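Local coordinates for glycine cleavage system H protein (PDB 3IFT) that probably shuttles the methylamine group of glycine from the P protein to the T protein of the glycine cleavage system on a covalently bound lipoyl group, at residues Ala44-Pro54 with Phe66-Ser76. Numbering follows the deposited sequence.
Sequences ALGDVVFVQLP and FGEVESTKSVS
Leu45 turns CG anti to its own N (chi1 -165°), and Ser71 holds OG between its N and carbonyl carbon (chi1 67°). These torsions bring CD2 of Leu45 onto Val69 and OG of Ser71 under the end of helix 39-45. The setting is the lipoyl-binding domain. Its hairpin 65-71/75-79 carries Lys73, the predicted lipoyl attachment site, in the turn; this lysine is unmodified here. Strand 48-52 runs antiparallel to strand 66-71. A classic beta bulge interrupts the pairing, since Val49 N and Phe50 N both donate to Glu70 O, at 2.8 and 3.1 Å. Beyond it the regular pattern resumes, with Gln52 N bonded to Glu68 O.

On one face, Val69 CG2 meets Leu45 CD2, Val48 CG1 and Val51 CG2. The Leu45 CD2 to Val69 CG2 approach is tight, at 3.3 Å. CD1 of Leu45 reaches Ser74 CB in the turn and Ser76 CB on the next strand. The other face carries Phe50, Gln52, Glu68 and Glu70. There the Glu68 carboxylate lies at the edge of the Phe50 ring, its plane turned 77° from the ring. Glu68 OE2 and Glu70 OE1 are 2.9 Å apart, so one carboxylate may be protonated. At the far end, Pro54 CG packs obliquely against the Phe66 ring, which also touches Leu111 and Ile113.

Ser71 OG ties the turn to the helix. It accepts from Ser74 N in an ST motif and donates to Leu45 O, lying above that carbonyl plane. Lys73 NZ donates to Ala44 O at 2.6 Å.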
ATOM      1  N   ALA A  44       3.625   8.261 -11.049  1.00  6.24           N
ATOM      2  CA  ALA A  44       4.456   9.377 -10.640  1.00  6.99           C
ATOM      3  C   ALA A  44       5.884   8.935 -10.349  1.00  7.98           C
ATOM      4  O   ALA A  44       6.834   9.626 -10.678  1.00  7.70           O
ATOM      5  CB  ALA A  44       3.880  10.033  -9.404  1.00  5.67           C
ATOM      6  N   LEU A  45       6.013   7.796  -9.692  1.00  9.55           N
ATOM      7  CA  LEU A  45       7.323   7.297  -9.330  1.00 10.40           C
ATOM      8  C   LEU A  45       8.120   6.952 -10.566  1.00 10.64           C
ATOM      9  O   LEU A  45       9.308   7.216 -10.617  1.00 12.24           O
ATOM     10  CB  LEU A  45       7.175   6.056  -8.469  1.00 10.33           C
ATOM     11  CG  LEU A  45       8.388   5.564  -7.703  1.00 11.91           C
ATOM     12  CD1 LEU A  45       8.751   6.559  -6.596  1.00  9.58           C
ATOM     13  CD2 LEU A  45       8.014   4.160  -7.152  1.00 14.68           C
ATOM     14  N   GLY A  46       7.482   6.308 -11.528  1.00 10.62           N
ATOM     15  CA  GLY A  46       8.189   5.783 -12.676  1.00 12.27           C
ATOM     16  C   GLY A  46       8.278   4.273 -12.547  1.00 12.09           C
ATOM     17  O   GLY A  46       7.840   3.684 -11.549  1.00 13.23           O
ATOM     18  N   ASP A  47       8.835   3.641 -13.558  1.00 11.73           N
ATOM     19  CA  ASP A  47       9.055   2.208 -13.522  1.00 12.66           C
ATOM     20  C   ASP A  47       9.807   1.766 -12.268  1.00 12.03           C
ATOM     21  O   ASP A  47      10.941   2.164 -12.006  1.00 10.93           O
ATOM     22  CB  ASP A  47       9.819   1.746 -14.762  1.00 13.49           C
ATOM     23  CG  ASP A  47       9.004   1.858 -16.023  1.00 15.82           C
ATOM     24  OD1 ASP A  47       7.759   1.912 -15.968  1.00 17.80           O
ATOM     25  OD2 ASP A  47       9.635   1.877 -17.082  1.00 21.58           O
ATOM     26  N   VAL A  48       9.165   0.897 -11.506  1.00 11.65           N
ATOM     27  CA  VAL A  48       9.735   0.449 -10.286  1.00 12.16           C
ATOM     28  C   VAL A  48      10.813  -0.550 -10.612  1.00 13.62           C
ATOM     29  O   VAL A  48      10.588  -1.550 -11.269  1.00 13.63           O
ATOM     30  CB  VAL A  48       8.704  -0.160  -9.370  1.00 12.24           C
ATOM     31  CG1 VAL A  48       9.365  -0.671  -8.124  1.00 11.37           C
ATOM     32  CG2 VAL A  48       7.625   0.895  -9.066  1.00  8.57           C
ATOM     33  N   VAL A  49      11.988  -0.216 -10.143  1.00 15.40           N
ATOM     34  CA  VAL A  49      13.153  -1.036 -10.292  1.00 17.91           C
ATOM     35  C   VAL A  49      13.453  -1.742  -8.982  1.00 19.23           C
ATOM     36  O   VAL A  49      14.177  -2.732  -8.974  1.00 20.03           O
ATOM     37  CB  VAL A  49      14.349  -0.168 -10.703  1.00 18.05           C
ATOM     38  CG1 VAL A  49      14.029   0.520 -12.027  1.00 17.00           C
ATOM     39  CG2 VAL A  49      14.632   0.849  -9.649  1.00 18.88           C
ATOM     40  N   PHE A  50      12.909  -1.230  -7.875  1.00 20.13           N
ATOM     41  CA  PHE A  50      13.197  -1.807  -6.569  1.00 20.45           C
ATOM     42  C   PHE A  50      12.106  -1.468  -5.544  1.00 19.97           C
ATOM     43  O   PHE A  50      11.514  -0.402  -5.567  1.00 19.71           O
ATOM     44  CB  PHE A  50      14.578  -1.378  -6.087  1.00 21.20           C
ATOM     45  CG  PHE A  50      15.040  -2.134  -4.879  1.00 24.60           C
ATOM     46  CD1 PHE A  50      15.275  -3.522  -4.959  1.00 29.02           C
ATOM     47  CD2 PHE A  50      15.248  -1.483  -3.663  1.00 26.19           C
ATOM     48  CE1 PHE A  50      15.705  -4.253  -3.810  1.00 29.23           C
ATOM     49  CE2 PHE A  50      15.664  -2.197  -2.521  1.00 27.73           C
ATOM     50  CZ  PHE A  50      15.889  -3.582  -2.596  1.00 28.35           C
ATOM     51  N   VAL A  51      11.826  -2.443  -4.698  1.00 19.83           N
ATOM     52  CA  VAL A  51      10.858  -2.367  -3.640  1.00 19.97           C
ATOM     53  C   VAL A  51      11.493  -2.948  -2.392  1.00 20.07           C
ATOM     54  O   VAL A  51      11.828  -4.114  -2.379  1.00 19.65           O
ATOM     55  CB  VAL A  51       9.636  -3.198  -3.987  1.00 19.38           C
ATOM     56  CG1 VAL A  51       8.677  -3.224  -2.825  1.00 20.70           C
ATOM     57  CG2 VAL A  51       8.943  -2.609  -5.230  1.00 20.09           C
ATOM     58  N   GLN A  52      11.693  -2.126  -1.370  1.00 21.03           N
ATOM     59  CA  GLN A  52      12.170  -2.611  -0.100  1.00 22.60           C
ATOM     60  C   GLN A  52      10.953  -2.746   0.767  1.00 22.98           C
ATOM     61  O   GLN A  52      10.295  -1.753   1.074  1.00 23.44           O
ATOM     62  CB  GLN A  52      13.194  -1.685   0.560  1.00 22.79           C
ATOM     63  CG  GLN A  52      13.901  -2.360   1.741  1.00 26.33           C
ATOM     64  CD  GLN A  52      14.577  -3.685   1.346  1.00 29.82           C
ATOM     65  OE1 GLN A  52      14.016  -4.785   1.519  1.00 30.92           O
ATOM     66  NE2 GLN A  52      15.777  -3.575   0.784  1.00 32.57           N
ATOM     67  N   LEU A  53      10.645  -3.992   1.112  1.00 23.25           N
ATOM     68  CA  LEU A  53       9.533  -4.309   1.982  1.00 23.28           C
ATOM     69  C   LEU A  53      10.030  -4.867   3.302  1.00 22.52           C
ATOM     70  O   LEU A  53      11.150  -5.351   3.395  1.00 21.10           O
ATOM     71  CB  LEU A  53       8.605  -5.301   1.281  1.00 23.74           C
ATOM     72  CG  LEU A  53       7.824  -4.569   0.180  1.00 24.67           C
ATOM     73  CD1 LEU A  53       6.856  -5.452  -0.555  1.00 24.31           C
ATOM     74  CD2 LEU A  53       7.126  -3.362   0.789  1.00 26.17           C
ATOM     75  N   PRO A  54       9.189  -4.784   4.342  1.00 21.36           N
ATOM     76  CA  PRO A  54       9.661  -5.283   5.600  1.00 20.09           C
ATOM     77  C   PRO A  54       9.537  -6.793   5.614  1.00 17.58           C
ATOM     78  O   PRO A  54       8.922  -7.378   4.741  1.00 16.58           O
ATOM     79  CB  PRO A  54       8.712  -4.635   6.607  1.00 20.55           C
ATOM     80  CG  PRO A  54       7.451  -4.489   5.865  1.00 21.38           C
ATOM     81  CD  PRO A  54       7.761  -4.426   4.404  1.00 21.66           C
ATOM     82  N   PHE A  66       8.036   1.527   6.606  1.00 18.48           N
ATOM     83  CA  PHE A  66       8.514   0.139   6.611  1.00 18.46           C
ATOM     84  C   PHE A  66       9.072  -0.305   5.283  1.00 18.14           C
ATOM     85  O   PHE A  66       9.327  -1.466   5.063  1.00 18.07           O
ATOM     86  CB  PHE A  66       7.465  -0.857   7.120  1.00 18.95           C
ATOM     87  CG  PHE A  66       6.174  -0.911   6.345  1.00 20.51           C
ATOM     88  CD1 PHE A  66       5.953  -0.215   5.172  1.00 21.58           C
ATOM     89  CD2 PHE A  66       5.171  -1.741   6.803  1.00 21.57           C
ATOM     90  CE1 PHE A  66       4.733  -0.313   4.510  1.00 22.07           C
ATOM     91  CE2 PHE A  66       3.974  -1.855   6.138  1.00 22.44           C
ATOM     92  CZ  PHE A  66       3.756  -1.129   4.986  1.00 23.63           C
ATOM     93  N   GLY A  67       9.292   0.631   4.383  1.00 17.82           N
ATOM     94  CA  GLY A  67       9.819   0.246   3.106  1.00 18.03           C
ATOM     95  C   GLY A  67       9.971   1.423   2.190  1.00 17.33           C
ATOM     96  O   GLY A  67       9.797   2.567   2.572  1.00 16.31           O
ATOM     97  N   GLU A  68      10.276   1.113   0.951  1.00 17.84           N
ATOM     98  CA  GLU A  68      10.427   2.130  -0.027  1.00 17.74           C
ATOM     99  C   GLU A  68      10.200   1.467  -1.342  1.00 16.53           C
ATOM    100  O   GLU A  68      10.402   0.263  -1.510  1.00 17.22           O
ATOM    101  CB  GLU A  68      11.824   2.774   0.043  1.00 18.31           C
ATOM    102  CG  GLU A  68      12.966   1.829  -0.263  1.00 23.31           C
ATOM    103  CD  GLU A  68      14.255   2.548  -0.633  1.00 29.15           C
ATOM    104  OE1 GLU A  68      14.579   3.587   0.010  1.00 30.50           O
ATOM    105  OE2 GLU A  68      14.947   2.059  -1.574  1.00 34.79           O
ATOM    106  N   VAL A  69       9.739   2.271  -2.271  1.00 14.83           N
ATOM    107  CA  VAL A  69       9.569   1.859  -3.627  1.00 14.53           C
ATOM    108  C   VAL A  69      10.422   2.842  -4.433  1.00 14.07           C
ATOM    109  O   VAL A  69      10.455   4.039  -4.150  1.00 13.70           O
ATOM    110  CB  VAL A  69       8.106   1.904  -4.046  1.00 14.54           C
ATOM    111  CG1 VAL A  69       7.568   3.344  -3.896  1.00 13.85           C
ATOM    112  CG2 VAL A  69       7.992   1.396  -5.440  1.00 15.70           C
ATOM    113  N   GLU A  70      11.115   2.316  -5.418  1.00 13.12           N
ATOM    114  CA  GLU A  70      12.164   3.051  -6.080  1.00 13.48           C
ATOM    115  C   GLU A  70      12.048   2.827  -7.583  1.00 12.00           C
ATOM    116  O   GLU A  70      11.966   1.689  -8.039  1.00 11.56           O
ATOM    117  CB  GLU A  70      13.521   2.600  -5.510  1.00 13.28           C
ATOM    118  CG  GLU A  70      14.743   2.885  -6.329  1.00 18.70           C
ATOM    119  CD  GLU A  70      16.048   2.651  -5.537  1.00 23.42           C
ATOM    120  OE1 GLU A  70      15.982   2.391  -4.316  1.00 25.98           O
ATOM    121  OE2 GLU A  70      17.138   2.734  -6.154  1.00 28.86           O
ATOM    122  N   SER A  71      12.018   3.931  -8.323  1.00 12.01           N
ATOM    123  CA  SER A  71      12.205   3.917  -9.760  1.00 12.63           C
ATOM    124  C   SER A  71      13.650   4.334  -9.994  1.00 14.38           C
ATOM    125  O   SER A  71      14.351   4.699  -9.045  1.00 12.78           O
ATOM    126  CB  SER A  71      11.272   4.910 -10.434  1.00 13.50           C
ATOM    127  OG  SER A  71      11.595   6.284 -10.109  1.00  9.90           O
ATOM    128  N   THR A  72      14.085   4.384 -11.250  1.00 15.40           N
ATOM    129  CA  THR A  72      15.434   4.922 -11.496  1.00 17.16           C
ATOM    130  C   THR A  72      15.494   6.409 -11.136  1.00 17.00           C
ATOM    131  O   THR A  72      16.515   6.902 -10.699  1.00 17.39           O
ATOM    132  CB  THR A  72      15.903   4.722 -12.931  1.00 16.98           C
ATOM    133  OG1 THR A  72      15.001   5.382 -13.822  1.00 20.67           O
ATOM    134  CG2 THR A  72      15.983   3.244 -13.252  1.00 19.12           C
ATOM    135  N   LYS A  73      14.378   7.116 -11.261  1.00 17.62           N
ATOM    136  CA  LYS A  73      14.384   8.547 -10.961  1.00 17.57           C
ATOM    137  C   LYS A  73      13.998   8.903  -9.532  1.00 17.95           C
ATOM    138  O   LYS A  73      14.476   9.908  -8.992  1.00 18.47           O
ATOM    139  CB  LYS A  73      13.496   9.287 -11.951  1.00 18.27           C
ATOM    140  CG  LYS A  73      12.002   8.901 -11.956  1.00 20.02           C
ATOM    141  CD  LYS A  73      11.212   9.660 -13.075  1.00 20.34           C
ATOM    142  CE  LYS A  73       9.728   9.506 -12.940  1.00 18.44           C
ATOM    143  NZ  LYS A  73       9.215  10.139 -11.679  1.00 21.73           N
ATOM    144  N   SER A  74      13.132   8.096  -8.910  1.00 17.35           N
ATOM    145  CA  SER A  74      12.525   8.466  -7.635  1.00 16.32           C
ATOM    146  C   SER A  74      12.522   7.327  -6.617  1.00 16.44           C
ATOM    147  O   SER A  74      12.453   6.125  -6.951  1.00 14.12           O
ATOM    148  CB  SER A  74      11.085   8.917  -7.842  1.00 16.54           C
ATOM    149  OG  SER A  74      11.009  10.064  -8.656  1.00 16.12           O
ATOM    150  N   VAL A  75      12.538   7.748  -5.365  1.00 16.75           N
ATOM    151  CA  VAL A  75      12.409   6.852  -4.229  1.00 18.24           C
ATOM    152  C   VAL A  75      11.277   7.404  -3.383  1.00 18.36           C
ATOM    153  O   VAL A  75      11.191   8.610  -3.157  1.00 17.83           O
ATOM    154  CB  VAL A  75      13.666   6.806  -3.352  1.00 18.21           C
ATOM    155  CG1 VAL A  75      13.475   5.773  -2.211  1.00 20.42           C
ATOM    156  CG2 VAL A  75      14.894   6.483  -4.166  1.00 19.24           C
ATOM    157  N   SER A  76      10.405   6.514  -2.938  1.00 18.31           N
ATOM    158  CA  SER A  76       9.317   6.913  -2.070  1.00 18.69           C
ATOM    159  C   SER A  76       9.200   5.943  -0.914  1.00 17.77           C
ATOM    160  O   SER A  76       9.171   4.743  -1.117  1.00 15.52           O
ATOM    161  CB  SER A  76       8.024   6.943  -2.848  1.00 19.07           C
ATOM    162  OG  SER A  76       7.095   7.787  -2.186  1.00 24.17           O
TER